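Local coordinates for protein glucose-6-phosphate 1-dehydrogenase (Kluyveromyces lactis, PDB 7E6I) that catalyses the NADP-dependent oxidation of glucose 6-phosphate to 6-phosphogluconolactone, probably the rate-limiting first step of the oxidative pentose phosphate pathway, at residues Asp6-Ile11 with Asn39-Ile44; Leu98-Ile103 with Glu138-Glu143; Glu115-Phe120 with Ser144-Val149; Ser174-Phe179 with Gly425-Phe430. One frame throughout, in Å; residues are numbered along the deposited sequence.

Contact 1 of 4, residues Asp6-Ile11 with Asn39-Ile44; sequences DENTVI and NPTTKI
The first beta-alpha-beta unit of the Rossmann-type coenzyme domain opens here, where Asp6-Ile11 and Asn39-Ile44 run into the neighbouring parallel strands 10-14 and 43-48, joined by helix 19-34. Two backbone bonds start the pairing: Lys43 N to Thr9 O, 2.8 Å, and Ile11 N to Lys43 O, also 2.8 Å, so that Lys43 is gripped by both of its peptide groups. Ahead of the strands, side chains take over. Asn39 has its CG anti to the backbone N (chi1 -172°), which carries the amide across to Asp6. Its ND2 gives a straight bond to Asp6 OD1, 2.9 Å and 167° at the hydrogen; Asp6 OD1 lies in the amide plane, yet the donor comes from above the carboxylate, the two planes standing 78° apart. At the other end of the same amide, Asn39 OD1 takes Thr41 N on an in-plane lone pair, closing an Asx turn at 2.8 Å, and also receives the Thr41 hydroxyl from above the carbonyl plane. A leucine in place of Asn39 would probably leave Asp6 OD1 without this donor and set the Thr41 hydroxyl free to turn away from Asn8. Farther along, Ile11 CD1 packs on Thr42 CG2 at 3.8 Å, while helix 19-34 covers Ile11 and Ile44 through Leu29. The hydroxyl that Asn39 holds in position is itself an acceptor across the contact: Asn8 N points into Thr41 OG1 at 2.6 Å.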
# COMPACT_ATOMS: atom_id res chain seq x y z
N ASP A 6 -18.12 -1.50 -17.87
CA ASP A 6 -19.10 -0.44 -17.65
C ASP A 6 -20.48 -1.02 -17.37
O ASP A 6 -20.89 -1.13 -16.21
CB ASP A 6 -19.14 0.51 -18.85
CG ASP A 6 -19.69 1.90 -18.50
OD1 ASP A 6 -20.08 2.14 -17.33
OD2 ASP A 6 -19.74 2.76 -19.41
N GLU A 7 -21.19 -1.44 -18.41
CA GLU A 7 -22.58 -1.88 -18.29
C GLU A 7 -22.66 -3.37 -18.02
O GLU A 7 -21.91 -4.17 -18.58
CB GLU A 7 -23.37 -1.55 -19.56
CG GLU A 7 -22.95 -0.28 -20.29
CD GLU A 7 -21.67 -0.44 -21.14
OE1 GLU A 7 -21.37 -1.58 -21.58
OE2 GLU A 7 -20.95 0.57 -21.37
N ASN A 8 -23.59 -3.74 -17.13
CA ASN A 8 -23.93 -5.15 -16.87
C ASN A 8 -22.73 -5.95 -16.36
O ASN A 8 -22.67 -7.17 -16.53
CB ASN A 8 -24.54 -5.80 -18.12
CG ASN A 8 -25.62 -4.95 -18.74
OD1 ASN A 8 -26.44 -4.37 -18.03
ND2 ASN A 8 -25.60 -4.84 -20.06
N THR A 9 -21.78 -5.27 -15.73
CA THR A 9 -20.71 -5.95 -15.03
C THR A 9 -21.22 -6.52 -13.71
O THR A 9 -21.97 -5.87 -12.97
CB THR A 9 -19.55 -5.00 -14.78
OG1 THR A 9 -20.07 -3.69 -14.50
CG2 THR A 9 -18.73 -4.90 -16.01
N VAL A 10 -20.83 -7.75 -13.42
CA VAL A 10 -21.16 -8.38 -12.15
C VAL A 10 -19.91 -8.40 -11.29
O VAL A 10 -18.87 -8.94 -11.69
CB VAL A 10 -21.77 -9.78 -12.34
CG1 VAL A 10 -21.06 -10.50 -13.46
CG2 VAL A 10 -21.74 -10.58 -11.03
N ILE A 11 -20.00 -7.78 -10.13
CA ILE A 11 -18.93 -7.78 -9.14
C ILE A 11 -19.37 -8.72 -8.02
O ILE A 11 -20.36 -8.46 -7.34
CB ILE A 11 -18.67 -6.36 -8.61
CG1 ILE A 11 -18.16 -5.46 -9.74
CG2 ILE A 11 -17.68 -6.39 -7.47
CD1 ILE A 11 -18.23 -3.97 -9.40
N ASN A 39 -21.37 2.16 -12.82
CA ASN A 39 -22.54 2.11 -13.68
C ASN A 39 -23.73 1.52 -12.92
O ASN A 39 -23.57 0.51 -12.21
CB ASN A 39 -22.22 1.28 -14.92
CG ASN A 39 -23.31 1.34 -15.96
OD1 ASN A 39 -24.48 1.08 -15.68
ND2 ASN A 39 -22.93 1.65 -17.19
N PRO A 40 -24.92 2.10 -13.06
CA PRO A 40 -26.09 1.59 -12.30
C PRO A 40 -26.55 0.22 -12.74
O PRO A 40 -27.31 -0.41 -11.99
CB PRO A 40 -27.17 2.65 -12.57
CG PRO A 40 -26.41 3.88 -12.99
CD PRO A 40 -25.24 3.35 -13.77
N THR A 41 -26.13 -0.28 -13.90
CA THR A 41 -26.46 -1.63 -14.33
C THR A 41 -25.51 -2.68 -13.78
O THR A 41 -25.43 -3.78 -14.34
CB THR A 41 -26.47 -1.70 -15.86
OG1 THR A 41 -25.13 -1.75 -16.35
CG2 THR A 41 -27.18 -0.50 -16.43
N THR A 42 -24.80 -2.37 -12.71
CA THR A 42 -23.79 -3.26 -12.15
C THR A 42 -24.46 -4.18 -11.14
O THR A 42 -25.16 -3.71 -10.24
CB THR A 42 -22.68 -2.46 -11.47
OG1 THR A 42 -21.94 -1.72 -12.44
CG2 THR A 42 -21.74 -3.39 -10.71
N LYS A 43 -24.22 -5.49 -11.27
CA LYS A 43 -24.76 -6.43 -10.30
C LYS A 43 -23.72 -6.74 -9.23
O LYS A 43 -22.67 -7.32 -9.52
CB LYS A 43 -25.24 -7.72 -10.97
CG LYS A 43 -26.08 -8.59 -10.04
CD LYS A 43 -27.07 -9.48 -10.78
CE LYS A 43 -28.00 -10.19 -9.81
NZ LYS A 43 -27.75 -9.75 -8.41
N ILE A 44 -24.01 -6.36 -7.99
CA ILE A 44 -23.09 -6.57 -6.87
C ILE A 44 -23.60 -7.74 -6.04
O ILE A 44 -24.71 -7.69 -5.49
CB ILE A 44 -22.95 -5.31 -6.01
CG1 ILE A 44 -22.62 -4.11 -6.91
CG2 ILE A 44 -21.86 -5.48 -5.01
CD1 ILE A 44 -22.34 -2.86 -6.15

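Contact 2 of 4, residues Leu98-Ile103 with Glu138-Glu143; sequences LELKKI and ENLYTE
Two helices of the Rossmann-type coenzyme domain meet where the C-terminal end of helix 126-139 comes up against the flank of helix 94-110. The contact is small, 231 Å² in all, and rests on five residues: Leu98, Leu100 and Lys101 from one helix turn, and Leu140, the first residue to leave helical geometry after Asn139, together with Asn139 itself. The apolar core is a leucine pair. Leu100, with its CG anti to the backbone N (chi1 -175°), brings CD2 to 3.5 Å from Leu140 CD1, the two side chains crossing at about a right angle. Leu140 CG also lies against the root of the lysine, 4.2 Å from Lys101 CB. Beyond that root the lysine chain passes the end of the other helix, where Lys101 CD comes to 3.1 Å from Asn139 O; its ammonium group then turns away to a salt bridge with Glu105 one turn along its own helix. Leu98 meets the asparagine amide with its branched end, CD2 lying 3.7 Å from Asn139 OD1, again with the side chains nearly perpendicular. The nitrogen of that amide is held elsewhere, by Lys135 O and Asp94 OD1, and the second of these bonds ties it to the first turn of helix 94-110. Underneath lies the parallel sheet: Leu100 reaches Thr12 and Phe14 of strand 10-14, and Leu140 touches Arg118 and Phe120 of strand 117-122, placing the two leucines between the helices and the middle of the sheet.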
# COMPACT_ATOMS: atom_id res chain seq x y z
N LEU A 98 -21.71 -23.25 -8.79
CA LEU A 98 -22.70 -23.53 -9.83
C LEU A 98 -23.98 -22.74 -9.58
O LEU A 98 -24.58 -22.21 -10.52
CB LEU A 98 -22.98 -25.02 -9.89
CG LEU A 98 -21.74 -25.81 -10.28
CD1 LEU A 98 -21.91 -27.29 -9.98
CD2 LEU A 98 -21.40 -25.58 -11.75
N GLU A 99 -24.40 -22.62 -8.32
CA GLU A 99 -25.53 -21.75 -8.02
C GLU A 99 -25.21 -20.30 -8.39
O GLU A 99 -26.05 -19.60 -8.98
CB GLU A 99 -25.91 -21.86 -6.54
CG GLU A 99 -26.59 -23.18 -6.17
CD GLU A 99 -26.55 -23.48 -4.66
OE1 GLU A 99 -25.97 -22.67 -3.90
OE2 GLU A 99 -27.10 -24.53 -4.24
N LEU A 100 -24.00 -19.83 -8.07
CA LEU A 100 -23.59 -18.48 -8.47
C LEU A 100 -23.52 -18.35 -9.99
O LEU A 100 -24.00 -17.36 -10.55
CB LEU A 100 -22.25 -18.13 -7.83
CG LEU A 100 -21.65 -16.72 -8.00
CD1 LEU A 100 -22.47 -15.63 -7.31
CD2 LEU A 100 -20.22 -16.71 -7.51
N LYS A 101 -22.95 -19.35 -10.67
CA LYS A 101 -22.93 -19.35 -12.13
C LYS A 101 -24.32 -19.17 -12.71
O LYS A 101 -24.47 -18.60 -13.80
CB LYS A 101 -22.29 -20.65 -12.63
CG LYS A 101 -22.32 -20.90 -14.15
CD LYS A 101 -21.36 -22.04 -14.48
CE LYS A 101 -21.78 -22.88 -15.67
NZ LYS A 101 -22.29 -22.07 -16.82
N LYS A 102 -25.36 -19.63 -12.00
CA LYS A 102 -26.73 -19.51 -12.51
C LYS A 102 -27.29 -18.12 -12.28
O LYS A 102 -27.88 -17.52 -13.20
CB LYS A 102 -27.63 -20.56 -11.86
N ILE A 103 -27.14 -17.58 -11.07
CA ILE A 103 -27.54 -16.20 -10.82
C ILE A 103 -26.93 -15.27 -11.85
O ILE A 103 -27.60 -14.38 -12.39
CB ILE A 103 -27.15 -15.77 -9.39
CG1 ILE A 103 -27.44 -16.90 -8.39
CG2 ILE A 103 -27.86 -14.48 -8.99
CD1 ILE A 103 -27.32 -16.48 -6.95
N GLU A 138 -12.60 -23.85 -12.11
CA GLU A 138 -13.26 -25.11 -12.47
C GLU A 138 -14.72 -24.91 -12.87
O GLU A 138 -15.22 -25.66 -13.72
CB GLU A 138 -13.20 -26.12 -11.30
CG GLU A 138 -11.80 -26.39 -10.70
CD GLU A 138 -11.84 -26.88 -9.22
OE1 GLU A 138 -11.11 -27.84 -8.87
OE2 GLU A 138 -12.59 -26.30 -8.40
N ASN A 139 -15.41 -23.92 -12.29
CA ASN A 139 -16.86 -23.82 -12.42
C ASN A 139 -17.35 -22.55 -13.08
O ASN A 139 -18.37 -22.60 -13.78
CB ASN A 139 -17.51 -23.93 -11.03
CG ASN A 139 -17.26 -25.27 -10.36
OD1 ASN A 139 -17.98 -26.24 -10.58
ND2 ASN A 139 -16.21 -25.33 -9.54
N LEU A 140 -16.68 -21.41 -12.90
CA LEU A 140 -17.23 -20.11 -13.28
C LEU A 140 -16.25 -19.33 -14.14
O LEU A 140 -15.97 -18.16 -13.88
CB LEU A 140 -17.59 -19.32 -12.03
CG LEU A 140 -18.83 -18.44 -11.98
CD1 LEU A 140 -19.00 -17.92 -10.56
CD2 LEU A 140 -18.78 -17.30 -12.98
N TYR A 141 -15.71 -19.95 -15.18
CA TYR A 141 -14.77 -19.31 -16.09
C TYR A 141 -15.28 -19.45 -17.51
O TYR A 141 -15.51 -20.58 -17.98
CB TYR A 141 -13.38 -19.94 -15.94
CG TYR A 141 -12.28 -19.21 -16.68
CD1 TYR A 141 -11.98 -19.52 -18.00
CD2 TYR A 141 -11.54 -18.22 -16.04
CE1 TYR A 141 -10.98 -18.86 -18.67
CE2 TYR A 141 -10.53 -17.55 -16.71
CZ TYR A 141 -10.26 -17.88 -18.02
OH TYR A 141 -9.26 -17.21 -18.67
N THR A 142 -15.47 -18.33 -18.21
CA THR A 142 -15.90 -18.36 -19.61
C THR A 142 -14.78 -17.88 -20.52
O THR A 142 -14.31 -16.74 -20.38
CB THR A 142 -17.17 -17.53 -19.83
OG1 THR A 142 -17.43 -17.43 -21.23
CG2 THR A 142 -17.04 -16.14 -19.23
N GLU A 143 -14.36 -18.73 -21.45
CA GLU A 143 -13.36 -18.35 -22.45
C GLU A 143 -13.89 -17.32 -23.44
O GLU A 143 -13.11 -16.83 -24.27
CB GLU A 143 -12.87 -19.59 -23.20
CG GLU A 143 -11.57 -20.19 -22.64
CD GLU A 143 -11.06 -21.38 -23.46
OE1 GLU A 143 -10.23 -22.16 -22.94
OE2 GLU A 143 -11.48 -21.54 -24.63

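Contact 3 of 4, residues Glu115-Phe120 with Ser144-Val149; sequences EPHRLF and SGIQRV
Strands 117-120 and 146-149 run parallel, their axes 4.7 Å apart and 13° from aligned, and four backbone bonds join them, from Ile146 N to Pro116 O (2.9 Å) up to Phe120 N to Arg148 O (2.8 Å). On the face that carries His117, Ile146, Leu119 and Arg148, Ile146 CG2 comes to 3.4 Å from His117 CD2. The imidazole is held from just ahead of its own strand: His117 NE2 donates to Glu115 OE1 at 2.7 Å, the carboxylate oxygen lying in the ring plane and met on its anti side, from well out of the carboxylate plane. Glu115 reaches it extended, CG anti to the backbone N (chi1 -179°). With an alanine at Glu115, the His117 NE2 proton would probably lose its acceptor and the ring would be freer to rotate against Ile146. The pairing of the two strands closes the beta-alpha-beta unit of the Rossmann-type domain in which helix 126-139 connects them. Leu119 CD1 packs on Arg148 CB at 3.8 Å, while the arginine's guanidinium goes on to Thr3 O and a cation-pi contact with Phe5. On the other face the Phe120 ring and the Gln147 amide run side by side, planes 6° apart, with Gln147 CB at the ring edge, 4.1 Å from Phe120 CE2, and Gln147 NE2 hydrogen-bonded to Thr142 O. Arg118, also here, forms a salt bridge with Glu108 of helix 94-110.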
# COMPACT_ATOMS: atom_id res chain seq x y z
N GLU A 115 -20.57 -10.64 -24.09
CA GLU A 115 -19.25 -10.80 -23.48
C GLU A 115 -19.40 -10.53 -21.99
O GLU A 115 -19.43 -9.37 -21.57
CB GLU A 115 -18.24 -9.85 -24.11
CG GLU A 115 -16.85 -9.96 -23.54
CD GLU A 115 -15.90 -8.97 -24.20
OE1 GLU A 115 -16.08 -7.75 -24.01
OE2 GLU A 115 -15.00 -9.43 -24.94
N PRO A 116 -19.52 -11.57 -21.18
CA PRO A 116 -19.57 -11.36 -19.73
C PRO A 116 -18.35 -10.58 -19.24
O PRO A 116 -17.21 -10.86 -19.63
CB PRO A 116 -19.59 -12.79 -19.17
CG PRO A 116 -19.99 -13.67 -20.31
CD PRO A 116 -19.54 -13.00 -21.56
N HIS A 117 -18.60 -9.58 -18.40
CA HIS A 117 -17.55 -8.82 -17.72
C HIS A 117 -17.72 -9.06 -16.22
O HIS A 117 -18.67 -8.56 -15.61
CB HIS A 117 -17.66 -7.33 -18.02
CG HIS A 117 -17.33 -6.96 -19.44
ND1 HIS A 117 -17.65 -5.73 -19.97
CD2 HIS A 117 -16.72 -7.66 -20.43
CE1 HIS A 117 -17.24 -5.68 -21.23
NE2 HIS A 117 -16.68 -6.84 -21.53
N ARG A 118 -16.79 -9.80 -15.62
CA ARG A 118 -16.94 -10.24 -14.23
C ARG A 118 -15.71 -9.89 -13.40
O ARG A 118 -14.58 -10.24 -13.77
CB ARG A 118 -17.19 -11.76 -14.17
CG ARG A 118 -18.36 -12.20 -15.04
CD ARG A 118 -18.55 -13.69 -15.02
NE ARG A 118 -19.67 -14.10 -15.86
CZ ARG A 118 -19.75 -15.26 -16.48
NH1 ARG A 118 -18.76 -16.15 -16.37
NH2 ARG A 118 -20.81 -15.55 -17.21
N LEU A 119 -15.94 -9.20 -12.29
CA LEU A 119 -14.90 -8.90 -11.31
C LEU A 119 -15.17 -9.72 -10.06
O LEU A 119 -16.29 -9.71 -9.53
CB LEU A 119 -14.86 -7.40 -10.99
CG LEU A 119 -13.77 -6.88 -10.03
CD1 LEU A 119 -12.39 -7.07 -10.64
CD2 LEU A 119 -13.98 -5.41 -9.63
N PHE A 120 -14.17 -10.45 -9.60
CA PHE A 120 -14.23 -11.20 -8.35
C PHE A 120 -13.29 -10.55 -7.35
O PHE A 120 -12.06 -10.61 -7.51
CB PHE A 120 -13.85 -12.66 -8.58
CG PHE A 120 -14.77 -13.38 -9.51
CD1 PHE A 120 -16.00 -13.85 -9.07
CD2 PHE A 120 -14.42 -13.56 -10.84
CE1 PHE A 120 -16.86 -14.51 -9.93
CE2 PHE A 120 -15.28 -14.22 -11.71
CZ PHE A 120 -16.50 -14.69 -11.26
N SER A 144 -15.16 -16.96 -23.35
CA SER A 144 -15.78 -15.97 -24.23
C SER A 144 -16.23 -14.72 -23.49
O SER A 144 -17.01 -13.93 -24.03
CB SER A 144 -16.96 -16.60 -24.96
OG SER A 144 -18.14 -16.38 -24.20
N GLY A 145 -15.78 -14.53 -22.26
CA GLY A 145 -15.94 -13.27 -21.57
C GLY A 145 -14.60 -12.89 -20.99
O GLY A 145 -13.59 -13.54 -21.29
N ILE A 146 -14.54 -11.85 -20.17
CA ILE A 146 -13.32 -11.52 -19.46
C ILE A 146 -13.62 -11.47 -17.96
O ILE A 146 -14.62 -10.86 -17.54
CB ILE A 146 -12.70 -10.20 -19.98
CG1 ILE A 146 -11.85 -9.51 -18.91
CG2 ILE A 146 -13.75 -9.28 -20.59
CD1 ILE A 146 -10.45 -10.14 -18.73
N GLN A 147 -12.79 -12.14 -17.17
CA GLN A 147 -12.91 -12.14 -15.71
C GLN A 147 -11.61 -11.65 -15.09
O GLN A 147 -10.52 -11.94 -15.58
CB GLN A 147 -13.24 -13.54 -15.17
CG GLN A 147 -12.43 -14.64 -15.80
CD GLN A 147 -13.21 -15.35 -16.91
OE1 GLN A 147 -14.37 -15.71 -16.72
NE2 GLN A 147 -12.59 -15.50 -18.08
N ARG A 148 -11.75 -10.90 -14.00
CA ARG A 148 -10.62 -10.36 -13.25
C ARG A 148 -10.83 -10.67 -11.78
O ARG A 148 -11.94 -10.53 -11.25
CB ARG A 148 -10.50 -8.85 -13.47
CG ARG A 148 -10.10 -8.46 -14.88
CD ARG A 148 -10.24 -6.96 -15.13
NE ARG A 148 -10.01 -6.64 -16.53
CZ ARG A 148 -10.56 -5.60 -17.16
NH1 ARG A 148 -11.37 -4.76 -16.52
NH2 ARG A 148 -10.28 -5.40 -18.44
N VAL A 149 -9.77 -11.09 -11.09
CA VAL A 149 -9.88 -11.36 -9.66
C VAL A 149 -8.90 -10.45 -8.92
O VAL A 149 -7.74 -10.30 -9.32
CB VAL A 149 -9.68 -12.85 -9.32
CG1 VAL A 149 -9.13 -13.64 -10.51
CG2 VAL A 149 -8.83 -13.03 -8.07

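Contact 4 of 4, residues Ser174-Phe179 with Gly425-Phe430; sequences SEDELF and GDHSNF
One phenylalanine meets two aromatic partners in different ways: the face of Phe179 is stacked by His427, while its edge is driven into the face of Phe430. The histidine forms an offset stack, ring centroids 3.9 Å apart and planes at 19°, with His427 NE2 over the rim of the phenyl ring and 3.4 Å from Phe179 CZ. Against Phe430 the geometry is T-shaped, with planes at 86°; Phe179 CD2 stands over the centre of that ring, 3.6 Å from Phe430 CE1, and Phe179 CB adds a CH-pi contact over the same face. A bent hydrogen bond also restrains the imidazole: His427 NE2 donates to Leu178 O at 3.0 Å, the oxygen in the ring plane, though the donor comes from above the carbonyl plane and the angle at the hydrogen is 131°. Its stacking and its hydrogen bond thus engage consecutive residues of one strand. Next to the histidine, Asp426 OD1 accepts from Ser428 N at 2.8 Å, forming an Asx turn. Phe179 belongs to strand 178-181, an edge strand of the parallel sheet, beside strand 146-152; the loop 425-430 links helix 414-423 to helix 433-451 of the C-terminal domain, and helix 263-276 packs on His427, while Ala422 and Leu418 of helix 414-423 touch Phe179 and Phe430.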
# COMPACT_ATOMS: atom_id res chain seq x y z
N SER A 174 -3.91 -15.85 -15.04
CA SER A 174 -2.73 -15.18 -15.56
C SER A 174 -2.55 -13.80 -14.91
O SER A 174 -3.45 -13.26 -14.26
CB SER A 174 -2.84 -15.03 -17.06
OG SER A 174 -3.85 -14.07 -17.32
N GLU A 175 -1.37 -13.23 -15.13
CA GLU A 175 -1.08 -11.89 -14.64
C GLU A 175 -2.09 -10.88 -15.16
O GLU A 175 -2.42 -9.92 -14.46
CB GLU A 175 0.34 -11.49 -15.02
CG GLU A 175 1.42 -12.25 -14.25
CD GLU A 175 1.26 -12.13 -12.73
OE1 GLU A 175 1.22 -10.98 -12.23
OE2 GLU A 175 1.17 -13.17 -12.04
N ASP A 176 -2.62 -11.10 -16.36
CA ASP A 176 -3.58 -10.16 -16.94
C ASP A 176 -4.92 -10.16 -16.21
O ASP A 176 -5.59 -9.12 -16.16
CB ASP A 176 -3.79 -10.48 -18.42
CG ASP A 176 -2.81 -9.74 -19.30
OD1 ASP A 176 -2.74 -8.49 -19.22
OD2 ASP A 176 -2.10 -10.42 -20.08
N GLU A 177 -5.31 -11.30 -15.63
CA GLU A 177 -6.56 -11.41 -14.89
C GLU A 177 -6.40 -11.14 -13.39
O GLU A 177 -7.41 -10.90 -12.71
CB GLU A 177 -7.16 -12.81 -15.09
CG GLU A 177 -7.35 -13.19 -16.55
CD GLU A 177 -7.50 -14.70 -16.76
OE1 GLU A 177 -8.49 -15.10 -17.42
OE2 GLU A 177 -6.64 -15.47 -16.27
N LEU A 178 -5.17 -11.19 -12.88
CA LEU A 178 -4.88 -11.05 -11.46
C LEU A 178 -4.62 -9.58 -11.10
O LEU A 178 -3.85 -8.90 -11.79
CB LEU A 178 -3.64 -11.88 -11.12
CG LEU A 178 -3.77 -13.08 -10.19
CD1 LEU A 178 -5.24 -13.44 -9.94
CD2 LEU A 178 -2.98 -14.24 -10.76
N PHE A 179 -5.24 -9.11 -10.03
CA PHE A 179 -5.02 -7.74 -9.56
C PHE A 179 -4.65 -7.79 -8.08
O PHE A 179 -5.53 -7.80 -7.21
CB PHE A 179 -6.24 -6.88 -9.80
CG PHE A 179 -6.43 -6.49 -11.25
CD1 PHE A 179 -6.90 -7.41 -12.17
CD2 PHE A 179 -6.13 -5.19 -11.68
CE1 PHE A 179 -7.07 -7.05 -13.50
CE2 PHE A 179 -6.30 -4.82 -13.00
CZ PHE A 179 -6.78 -5.75 -13.91
N GLY A 425 -9.18 -2.22 -16.09
CA GLY A 425 -8.15 -3.12 -16.58
C GLY A 425 -6.72 -2.62 -16.49
O GLY A 425 -5.83 -3.18 -17.15
N ASP A 426 -6.45 -1.59 -15.68
CA ASP A 426 -5.13 -0.95 -15.62
C ASP A 426 -4.31 -1.55 -14.48
O ASP A 426 -4.62 -1.32 -13.31
CB ASP A 426 -5.29 0.56 -15.45
CG ASP A 426 -3.96 1.29 -15.43
OD1 ASP A 426 -2.88 0.64 -15.40
OD2 ASP A 426 -3.98 2.55 -15.46
N HIS A 427 -3.24 -2.28 -14.82
CA HIS A 427 -2.43 -2.96 -13.81
C HIS A 427 -1.39 -2.06 -13.14
O HIS A 427 -0.60 -2.57 -12.33
CB HIS A 427 -1.72 -4.17 -14.44
CG HIS A 427 -2.60 -5.38 -14.53
ND1 HIS A 427 -3.29 -5.71 -15.67
CD2 HIS A 427 -2.90 -6.33 -13.61
CE1 HIS A 427 -3.98 -6.82 -15.46
NE2 HIS A 427 -3.76 -7.22 -14.22
N SER A 428 -1.42 -0.75 -13.40
CA SER A 428 -0.32 0.13 -13.01
C SER A 428 -0.12 0.16 -11.50
O SER A 428 1.01 0.23 -11.02
CB SER A 428 -0.58 1.54 -13.52
OG SER A 428 -0.62 1.54 -14.93
N ASN A 429 -1.21 0.08 -10.75
CA ASN A 429 -1.17 0.17 -9.29
C ASN A 429 -1.38 -1.17 -8.62
O ASN A 429 -1.92 -1.23 -7.51
CB ASN A 429 -2.23 1.17 -8.83
CG ASN A 429 -2.05 2.53 -9.47
OD1 ASN A 429 -0.95 2.90 -9.84
ND2 ASN A 429 -3.14 3.28 -9.62
N PHE A 430 -0.95 -2.27 -9.25
CA PHE A 430 -1.08 -3.59 -8.65
C PHE A 430 0.24 -4.34 -8.78
O PHE A 430 1.03 -4.07 -9.70
CB PHE A 430 -2.22 -4.37 -9.29
CG PHE A 430 -3.55 -3.68 -9.22
CD1 PHE A 430 -3.91 -2.75 -10.18
CD2 PHE A 430 -4.43 -3.96 -8.20
CE1 PHE A 430 -5.14 -2.11 -10.10
CE2 PHE A 430 -5.66 -3.34 -8.11
CZ PHE A 430 -6.02 -2.41 -9.06

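In the fold
Contacts 1, 3 and 4 follow one another across the parallel six-stranded sheet of the coenzyme domain. Contact 1 pairs strands 43-48 and 10-14; contact 3, its centre about 11 Å from that of contact 1, pairs 117-122 and 146-152; contact 4 begins on the edge strand 178-181, its centre about 13 Å from that of contact 3. Backbone bonds of Val10 and Val149 join the three into one sheet. Along the chain contact 1 closes before contacts 2 and 3 open; these two alternate, contact 2 on the helices over the sheet, and contact 4 comes last. Its segments, 246 residues apart at their closest ends, couple this domain to the C-terminal one, with Phe430 near Leu185, a probable glucose 6-phosphate-binding residue.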